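Local coordinates for protein putative hyaluronoglucosaminidase (Clostridium perfringens, PDB 6PWI) that probably hydrolyses terminal N-acetylhexosamine linkages in glycans, as a secreted, cell-wall-anchored glycoside hydrolase of family 84, at residues N57-E62 against E104-K109; E66-R71 against D145-G150; N95-I100 against G134-V139. All coordinates share one frame; numbering follows the deposited sequence.

Interaction 1 of 3, residues N57-E62 against E104-K109; sequences NVVFEE and EGVVDK
Glu61 OE2 is gripped at the start of helix 106-114: Asp108 N donates to it over 2.7 Å with an N-H...O angle of 156°, meeting the oxygen nearly in line with its C-O bond, and Val107 N lies 2.9 Å from the same OE2. The other oxygen, OE1, takes a hydrogen bond from Ile100 N and another shared with Ser103 OG. A buried carboxylate is thus held from both oxygens, and its position at a helix N-terminus would probably stabilise its negative charge. CG of Glu61 stands opposite its own carbonyl carbon (chi1 -74°), and the extended chain beyond it carries the acid across to the helix, crossing the Val107 side chain at a slant with Glu61 CG 3.8 Å from Val107 CG2. Gly105 is the N-cap residue; its CA sits 3.8 Å from Glu61 CD. The contact joins the C-terminal end of strand 55-60 to a helix lying on one face of the mixed sheet in the N-terminal domain, a region related to domain 2 of family 20 hydrolases. Asp108 also ties down the turn before the helix, its OD2 accepting Glu104 N through the anti lone pair at 2.8 Å. Beside the carboxylate, Val59 CG1 approaches Val106 CG1 at 4.2 Å and Val107 CG2 at 4.4 Å, while Leu97 of the neighbouring strand touches both Val59 and Val107.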
loop_
_atom_site.group_PDB
_atom_site.type_symbol
_atom_site.label_atom_id
_atom_site.label_comp_id
_atom_site.label_asym_id
_atom_site.label_seq_id
_atom_site.Cartn_x
_atom_site.Cartn_y
_atom_site.Cartn_z
ATOM N N ASN A 57 25.716 11.866 -20.485
ATOM C CA ASN A 57 26.743 10.934 -20.056
ATOM C C ASN A 57 26.282 10.290 -18.751
ATOM O O ASN A 57 25.859 10.988 -17.830
ATOM C CB ASN A 57 28.101 11.627 -19.889
ATOM C CG ASN A 57 29.176 10.720 -19.318
ATOM O OD1 ASN A 57 29.502 9.689 -19.901
ATOM N ND2 ASN A 57 29.733 11.098 -18.178
ATOM N N VAL A 58 26.399 8.957 -18.695
ATOM C CA VAL A 58 25.951 8.153 -17.573
ATOM C C VAL A 58 27.149 7.395 -17.002
ATOM O O VAL A 58 27.839 6.674 -17.724
ATOM C CB VAL A 58 24.856 7.175 -18.030
ATOM C CG1 VAL A 58 24.487 6.202 -16.927
ATOM C CG2 VAL A 58 23.631 7.907 -18.539
ATOM N N VAL A 59 27.358 7.538 -15.688
ATOM C CA VAL A 59 28.437 6.864 -14.988
ATOM C C VAL A 59 27.839 6.016 -13.870
ATOM O O VAL A 59 27.281 6.556 -12.921
ATOM C CB VAL A 59 29.444 7.886 -14.424
ATOM C CG1 VAL A 59 30.587 7.214 -13.677
ATOM C CG2 VAL A 59 29.964 8.825 -15.503
ATOM N N PHE A 60 27.963 4.691 -13.991
ATOM C CA PHE A 60 27.579 3.792 -12.917
ATOM C C PHE A 60 28.833 3.230 -12.252
ATOM O O PHE A 60 29.725 2.729 -12.925
ATOM C CB PHE A 60 26.818 2.575 -13.447
ATOM C CG PHE A 60 25.557 2.849 -14.227
ATOM C CD1 PHE A 60 24.451 3.426 -13.619
ATOM C CD2 PHE A 60 25.459 2.471 -15.558
ATOM C CE1 PHE A 60 23.288 3.655 -14.341
ATOM C CE2 PHE A 60 24.292 2.689 -16.275
ATOM C CZ PHE A 60 23.212 3.284 -15.665
ATOM N N GLU A 61 28.871 3.281 -10.921
ATOM C CA GLU A 61 29.891 2.572 -10.174
ATOM C C GLU A 61 29.654 1.073 -10.318
ATOM O O GLU A 61 28.582 0.648 -10.732
ATOM C CB GLU A 61 29.833 2.963 -8.701
ATOM C CG GLU A 61 30.376 4.348 -8.433
ATOM C CD GLU A 61 30.636 4.589 -6.958
ATOM O OE1 GLU A 61 30.308 3.695 -6.152
ATOM O OE2 GLU A 61 31.168 5.668 -6.621
ATOM N N GLU A 62 30.662 0.286 -9.932
ATOM C CA GLU A 62 30.687 -1.159 -10.105
ATOM C C GLU A 62 29.663 -1.841 -9.197
ATOM O O GLU A 62 29.223 -2.949 -9.498
ATOM C CB GLU A 62 32.104 -1.687 -9.859
ATOM C CG GLU A 62 33.097 -1.270 -10.931
ATOM C CD GLU A 62 32.863 -1.886 -12.301
ATOM O OE1 GLU A 62 32.538 -3.089 -12.358
ATOM O OE2 GLU A 62 33.008 -1.165 -13.314
ATOM N N GLU A 104 34.710 4.304 -2.723
ATOM C CA GLU A 104 35.883 4.957 -3.294
ATOM C C GLU A 104 35.871 4.815 -4.810
ATOM O O GLU A 104 36.922 4.836 -5.450
ATOM C CB GLU A 104 37.193 4.501 -2.651
ATOM C CG GLU A 104 37.110 4.501 -1.145
ATOM C CD GLU A 104 38.414 4.735 -0.414
ATOM O OE1 GLU A 104 38.949 5.853 -0.514
ATOM O OE2 GLU A 104 38.880 3.802 0.261
ATOM N N GLY A 105 34.656 4.665 -5.352
ATOM C CA GLY A 105 34.412 4.737 -6.779
ATOM C C GLY A 105 34.307 6.188 -7.236
ATOM O O GLY A 105 34.371 7.117 -6.425
ATOM N N VAL A 106 34.135 6.357 -8.549
ATOM C CA VAL A 106 34.129 7.661 -9.188
ATOM C C VAL A 106 33.080 8.557 -8.529
ATOM O O VAL A 106 33.354 9.723 -8.241
ATOM C CB VAL A 106 33.899 7.524 -10.707
ATOM C CG1 VAL A 106 33.757 8.878 -11.389
ATOM C CG2 VAL A 106 34.996 6.696 -11.362
ATOM N N VAL A 107 31.889 8.002 -8.274
ATOM C CA VAL A 107 30.778 8.801 -7.783
ATOM C C VAL A 107 30.966 9.095 -6.296
ATOM O O VAL A 107 30.661 10.196 -5.841
ATOM C CB VAL A 107 29.413 8.149 -8.074
ATOM C CG1 VAL A 107 28.274 9.039 -7.609
ATOM C CG2 VAL A 107 29.258 7.794 -9.544
ATOM N N ASP A 108 31.467 8.108 -5.545
ATOM C CA ASP A 108 31.788 8.321 -4.145
ATOM C C ASP A 108 32.798 9.462 -4.047
ATOM O O ASP A 108 32.657 10.355 -3.210
ATOM C CB ASP A 108 32.273 7.034 -3.468
ATOM C CG ASP A 108 32.566 7.193 -1.982
ATOM O OD1 ASP A 108 31.852 7.970 -1.311
ATOM O OD2 ASP A 108 33.512 6.545 -1.497
ATOM N N LYS A 109 33.798 9.424 -4.939
ATOM C CA LYS A 109 34.860 10.413 -4.997
ATOM C C LYS A 109 34.270 11.798 -5.254
ATOM O O LYS A 109 34.620 12.757 -4.570
ATOM C CB LYS A 109 35.854 10.024 -6.094
ATOM C CG LYS A 109 37.180 10.765 -6.066
ATOM C CD LYS A 109 38.276 10.027 -6.805
ATOM C CE LYS A 109 39.645 10.631 -6.568
ATOM N NZ LYS A 109 39.696 12.022 -7.077
#

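Interaction 2 of 3, residues E66-R71 against D145-G150; sequences EATKNR and DSAFYG
Arg71 lays its aliphatic chain over one face of the Phe148 ring, and this is the tight part of the contact. Its CG stands 4.0 Å from the ring centroid, 20° off the normal, a CH-pi contact displaced toward the rim. CG points away from the backbone N (chi1 -169°), and bends at chi2 and chi3 then carry the chain across the ring, leaving NE 3.4 Å from Phe148 CZ. The guanidinium is tilted 24° from the ring plane and approaches obliquely. A hydrogen bond from NE to Thr152 OG1, one turn beyond Phe148, steadies that end. Phe148 reaches out from its helix toward helix 66-78; the two axes come within 9.3 Å and run nearly parallel. At its edge the ring meets Ala67 O, 3.6 Å from CE1, and Thr68 OG1, 3.8 Å from CD1; that hydroxyl is itself hydrogen-bonded with Asp65 and Thr144. Elsewhere the contact is looser: Thr68 CG2 reaches Ala147 CB only at 4.2 Å, and on helix 66-78 the side chains of Glu66 and Asn70 lie toward solvent. Both helices belong to the N-terminal domain, where they pack side by side on the sheet face that carries Phe60 and Ile98; on the catalytic-barrel side, Lys248 touches Thr68 and Phe148 and forms a salt bridge with Asp145.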
loop_
_atom_site.group_PDB
_atom_site.type_symbol
_atom_site.label_atom_id
_atom_site.label_comp_id
_atom_site.label_asym_id
_atom_site.label_seq_id
_atom_site.Cartn_x
_atom_site.Cartn_y
_atom_site.Cartn_z
ATOM N N GLU A 66 21.907 -4.410 -12.139
ATOM C CA GLU A 66 21.243 -4.238 -13.423
ATOM C C GLU A 66 19.889 -3.551 -13.242
ATOM O O GLU A 66 19.523 -2.685 -14.040
ATOM C CB GLU A 66 21.131 -5.554 -14.195
ATOM C CG GLU A 66 22.402 -5.928 -14.950
ATOM C CD GLU A 66 22.879 -4.992 -16.059
ATOM O OE1 GLU A 66 22.088 -4.721 -16.997
ATOM O OE2 GLU A 66 24.051 -4.534 -15.992
ATOM N N ALA A 67 19.155 -3.941 -12.191
ATOM C CA ALA A 67 17.841 -3.376 -11.922
ATOM C C ALA A 67 17.945 -1.865 -11.708
ATOM O O ALA A 67 17.069 -1.112 -12.131
ATOM C CB ALA A 67 17.201 -4.074 -10.746
ATOM N N THR A 68 19.040 -1.433 -11.076
ATOM C CA THR A 68 19.285 -0.039 -10.746
ATOM C C THR A 68 19.697 0.742 -12.000
ATOM O O THR A 68 19.300 1.892 -12.164
ATOM C CB THR A 68 20.238 0.058 -9.543
ATOM O OG1 THR A 68 19.753 -0.825 -8.529
ATOM C CG2 THR A 68 20.356 1.449 -8.964
ATOM N N LYS A 69 20.484 0.128 -12.891
ATOM C CA LYS A 69 20.821 0.778 -14.147
ATOM C C LYS A 69 19.550 1.006 -14.967
ATOM O O LYS A 69 19.324 2.111 -15.458
ATOM C CB LYS A 69 21.865 -0.013 -14.942
ATOM C CG LYS A 69 23.176 -0.297 -14.219
ATOM C CD LYS A 69 24.231 -0.928 -15.110
ATOM C CE LYS A 69 25.383 -1.531 -14.334
ATOM N NZ LYS A 69 26.576 -1.782 -15.180
ATOM N N ASN A 70 18.722 -0.042 -15.096
ATOM C CA ASN A 70 17.488 -0.006 -15.874
ATOM C C ASN A 70 16.552 1.090 -15.363
ATOM O O ASN A 70 15.838 1.717 -16.146
ATOM C CB ASN A 70 16.782 -1.363 -15.887
ATOM C CG ASN A 70 17.472 -2.380 -16.774
ATOM O OD1 ASN A 70 18.032 -2.031 -17.810
ATOM N ND2 ASN A 70 17.426 -3.644 -16.395
ATOM N N ARG A 71 16.568 1.314 -14.045
ATOM C CA ARG A 71 15.746 2.344 -13.435
ATOM C C ARG A 71 16.169 3.734 -13.918
ATOM O O ARG A 71 15.314 4.590 -14.143
ATOM C CB ARG A 71 15.747 2.223 -11.907
ATOM C CG ARG A 71 14.700 3.083 -11.212
ATOM C CD ARG A 71 13.272 2.779 -11.628
ATOM N NE ARG A 71 12.411 2.794 -10.459
ATOM C CZ ARG A 71 11.097 2.594 -10.477
ATOM N NH1 ARG A 71 10.478 2.373 -11.623
ATOM N NH2 ARG A 71 10.409 2.618 -9.349
ATOM N N ASP A 145 20.286 -0.838 -3.548
ATOM C CA ASP A 145 18.866 -0.683 -3.260
ATOM C C ASP A 145 18.530 0.786 -2.987
ATOM O O ASP A 145 17.552 1.309 -3.521
ATOM C CB ASP A 145 18.422 -1.571 -2.092
ATOM C CG ASP A 145 18.410 -3.064 -2.380
ATOM O OD1 ASP A 145 18.399 -3.446 -3.568
ATOM O OD2 ASP A 145 18.401 -3.839 -1.408
ATOM N N SER A 146 19.354 1.447 -2.161
ATOM C CA SER A 146 19.146 2.843 -1.798
ATOM C C SER A 146 19.405 3.774 -2.980
ATOM O O SER A 146 18.746 4.805 -3.113
ATOM C CB SER A 146 19.986 3.215 -0.620
ATOM O OG SER A 146 19.721 2.338 0.463
ATOM N N ALA A 147 20.367 3.408 -3.839
ATOM C CA ALA A 147 20.602 4.193 -5.039
ATOM C C ALA A 147 19.342 4.169 -5.899
ATOM O O ALA A 147 18.926 5.200 -6.420
ATOM C CB ALA A 147 21.818 3.698 -5.792
ATOM N N PHE A 148 18.740 2.978 -6.007
ATOM C CA PHE A 148 17.485 2.759 -6.707
ATOM C C PHE A 148 16.398 3.712 -6.198
ATOM O O PHE A 148 15.761 4.393 -7.000
ATOM C CB PHE A 148 17.068 1.294 -6.571
ATOM C CG PHE A 148 15.883 0.875 -7.401
ATOM C CD1 PHE A 148 16.060 0.204 -8.602
ATOM C CD2 PHE A 148 14.592 1.114 -6.963
ATOM C CE1 PHE A 148 14.968 -0.203 -9.356
ATOM C CE2 PHE A 148 13.502 0.714 -7.719
ATOM C CZ PHE A 148 13.689 0.051 -8.914
ATOM N N TYR A 149 16.193 3.770 -4.873
ATOM C CA TYR A 149 15.232 4.704 -4.294
ATOM C C TYR A 149 15.538 6.143 -4.720
ATOM O O TYR A 149 14.617 6.889 -5.067
ATOM C CB TYR A 149 15.142 4.568 -2.770
ATOM C CG TYR A 149 14.902 3.161 -2.285
ATOM C CD1 TYR A 149 14.022 2.316 -2.948
ATOM C CD2 TYR A 149 15.565 2.667 -1.171
ATOM C CE1 TYR A 149 13.815 1.014 -2.528
ATOM C CE2 TYR A 149 15.360 1.366 -0.733
ATOM C CZ TYR A 149 14.483 0.538 -1.414
ATOM O OH TYR A 149 14.275 -0.746 -0.994
ATOM N N GLY A 150 16.827 6.520 -4.697
ATOM C CA GLY A 150 17.253 7.830 -5.161
ATOM C C GLY A 150 16.770 8.112 -6.583
ATOM O O GLY A 150 16.218 9.177 -6.865
#

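Interaction 3 of 3, residues N95-I100 against G134-V139; sequences NFLIGI and GNVIAV
Phe96 and Ile137 share a first torsion near -60°, with the ring (chi1 -65°) and CG1 (chi1 -60°) each set opposite its own carbonyl carbon. The parallel register puts both on one face, and the shared torsion keeps the ring and the Ile137 chain running alongside each other. The extended end of Ile137 brings CD1 obliquely to the ring, 3.7 Å from Phe96 CE1. Farther along the same face, Ile98 lies beside Val139, its CD1 3.8 Å from Val139 CB. On the opposite face Leu97 slants across Val136, CD1 to CG1 4.1 Å, and sits next to Ala138. Between the two faces the backbones form a parallel ladder in which the odd-numbered residues of 95-99 alternate bonds with Asn135, Ile137 and Val139. Ile137 N donates to Asn95 O at 2.7 Å and Leu97 N to Ile137 O at 2.9 Å, and Gly99 N closes the ladder on Val139 O. At the other end Asn135 O takes Asn95 N at 2.8 Å and, weakly, Asn95 ND2, whose stronger acceptor is Lys90 O. The amides of Asn95 and Asn135 stand nearly perpendicular. In the mixed sheet of the N-terminal domain, strand 94-100 lies between strands 55-60 and 136-141. Helix 106-114 covers the face of Leu97, Val136 and Ala138, and helix 144-158 the face of Phe96, Ile98 and Ile137.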
loop_
_atom_site.group_PDB
_atom_site.type_symbol
_atom_site.label_atom_id
_atom_site.label_comp_id
_atom_site.label_asym_id
_atom_site.label_seq_id
_atom_site.Cartn_x
_atom_site.Cartn_y
_atom_site.Cartn_z
ATOM N N ASN A 95 25.321 15.065 -17.001
ATOM C CA ASN A 95 25.919 13.898 -16.368
ATOM C C ASN A 95 24.962 13.289 -15.341
ATOM O O ASN A 95 24.409 13.996 -14.495
ATOM C CB ASN A 95 27.259 14.253 -15.712
ATOM C CG ASN A 95 28.365 14.571 -16.700
ATOM O OD1 ASN A 95 29.083 13.677 -17.147
ATOM N ND2 ASN A 95 28.526 15.842 -17.031
ATOM N N PHE A 96 24.789 11.960 -15.412
ATOM C CA PHE A 96 24.121 11.183 -14.376
ATOM C C PHE A 96 25.127 10.234 -13.738
ATOM O O PHE A 96 25.616 9.331 -14.406
ATOM C CB PHE A 96 22.958 10.382 -14.964
ATOM C CG PHE A 96 21.838 11.236 -15.500
ATOM C CD1 PHE A 96 20.718 11.503 -14.728
ATOM C CD2 PHE A 96 21.918 11.808 -16.762
ATOM C CE1 PHE A 96 19.696 12.304 -15.212
ATOM C CE2 PHE A 96 20.897 12.614 -17.244
ATOM C CZ PHE A 96 19.785 12.857 -16.469
ATOM N N LEU A 97 25.451 10.455 -12.457
ATOM C CA LEU A 97 26.359 9.556 -11.758
ATOM C C LEU A 97 25.587 8.805 -10.675
ATOM O O LEU A 97 24.924 9.423 -9.840
ATOM C CB LEU A 97 27.538 10.325 -11.142
ATOM C CG LEU A 97 28.140 11.500 -11.920
ATOM C CD1 LEU A 97 29.418 11.979 -11.248
ATOM C CD2 LEU A 97 28.415 11.153 -13.374
ATOM N N ILE A 98 25.676 7.468 -10.697
ATOM C CA ILE A 98 25.053 6.646 -9.673
ATOM C C ILE A 98 26.142 5.880 -8.927
ATOM O O ILE A 98 26.948 5.181 -9.544
ATOM C CB ILE A 98 23.987 5.703 -10.268
ATOM C CG1 ILE A 98 23.007 6.435 -11.195
ATOM C CG2 ILE A 98 23.264 4.946 -9.162
ATOM C CD1 ILE A 98 22.182 7.519 -10.527
ATOM N N GLY A 99 26.145 6.000 -7.594
ATOM C CA GLY A 99 27.227 5.431 -6.814
ATOM C C GLY A 99 26.794 5.029 -5.412
ATOM O O GLY A 99 25.688 5.347 -4.984
ATOM N N ILE A 100 27.705 4.348 -4.710
ATOM C CA ILE A 100 27.468 3.864 -3.362
ATOM C C ILE A 100 28.472 4.523 -2.422
ATOM O O ILE A 100 29.648 4.645 -2.744
ATOM C CB ILE A 100 27.540 2.324 -3.322
ATOM C CG1 ILE A 100 26.326 1.705 -4.020
ATOM C CG2 ILE A 100 27.720 1.799 -1.898
ATOM C CD1 ILE A 100 26.542 0.276 -4.452
ATOM N N GLY A 134 24.694 22.081 -11.362
ATOM C CA GLY A 134 25.277 22.332 -12.668
ATOM C C GLY A 134 24.893 21.244 -13.667
ATOM O O GLY A 134 23.716 20.942 -13.848
ATOM N N ASN A 135 25.906 20.639 -14.290
ATOM C CA ASN A 135 25.682 19.607 -15.289
ATOM C C ASN A 135 25.796 18.221 -14.652
ATOM O O ASN A 135 25.898 17.228 -15.370
ATOM C CB ASN A 135 26.661 19.760 -16.455
ATOM C CG ASN A 135 28.108 19.655 -16.014
ATOM O OD1 ASN A 135 28.444 19.973 -14.872
ATOM N ND2 ASN A 135 28.971 19.201 -16.907
ATOM N N VAL A 136 25.782 18.157 -13.311
ATOM C CA VAL A 136 25.871 16.884 -12.606
ATOM C C VAL A 136 24.549 16.575 -11.899
ATOM O O VAL A 136 24.103 17.338 -11.040
ATOM C CB VAL A 136 27.043 16.850 -11.606
ATOM C CG1 VAL A 136 27.260 15.447 -11.056
ATOM C CG2 VAL A 136 28.332 17.394 -12.205
ATOM N N ILE A 137 23.941 15.441 -12.266
ATOM C CA ILE A 137 22.856 14.869 -11.482
ATOM C C ILE A 137 23.369 13.573 -10.860
ATOM O O ILE A 137 23.656 12.613 -11.572
ATOM C CB ILE A 137 21.589 14.651 -12.335
ATOM C CG1 ILE A 137 21.077 15.967 -12.923
ATOM C CG2 ILE A 137 20.505 13.939 -11.542
ATOM C CD1 ILE A 137 20.027 15.789 -13.998
ATOM N N ALA A 138 23.492 13.565 -9.529
ATOM C CA ALA A 138 24.163 12.468 -8.849
ATOM C C ALA A 138 23.254 11.821 -7.801
ATOM O O ALA A 138 22.393 12.474 -7.209
ATOM C CB ALA A 138 25.462 12.957 -8.243
ATOM N N VAL A 139 23.473 10.520 -7.583
ATOM C CA VAL A 139 22.834 9.777 -6.510
ATOM C C VAL A 139 23.912 8.955 -5.815
ATOM O O VAL A 139 24.650 8.217 -6.466
ATOM C CB VAL A 139 21.712 8.861 -7.038
ATOM C CG1 VAL A 139 21.157 7.953 -5.951
ATOM C CG2 VAL A 139 20.595 9.641 -7.711
#

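How the interactions relate
All three interactions build one alpha/beta domain at the N-terminal end of the chain. Interactions 1 and 3, centres about 8 Å apart, share the sheet: strands 55-60 and 94-100 are neighbours, with probable hydrogen bonds from Val59 N to Phe96 O and from Phe96 N to Asn57 O, both 2.8 Å. Interaction 2 lies on the sheet face opposite helix 106-114, its centre about 14 Å from that of interaction 1 and 13 Å from that of interaction 3. Phe60 CZ meets Lys69 CB at 3.6 Å, and Ala147 CB meets Ile98 CG2 at 3.9 Å. All lie away from Asp299, the predicted proton donor, which belongs to the following barrel domain.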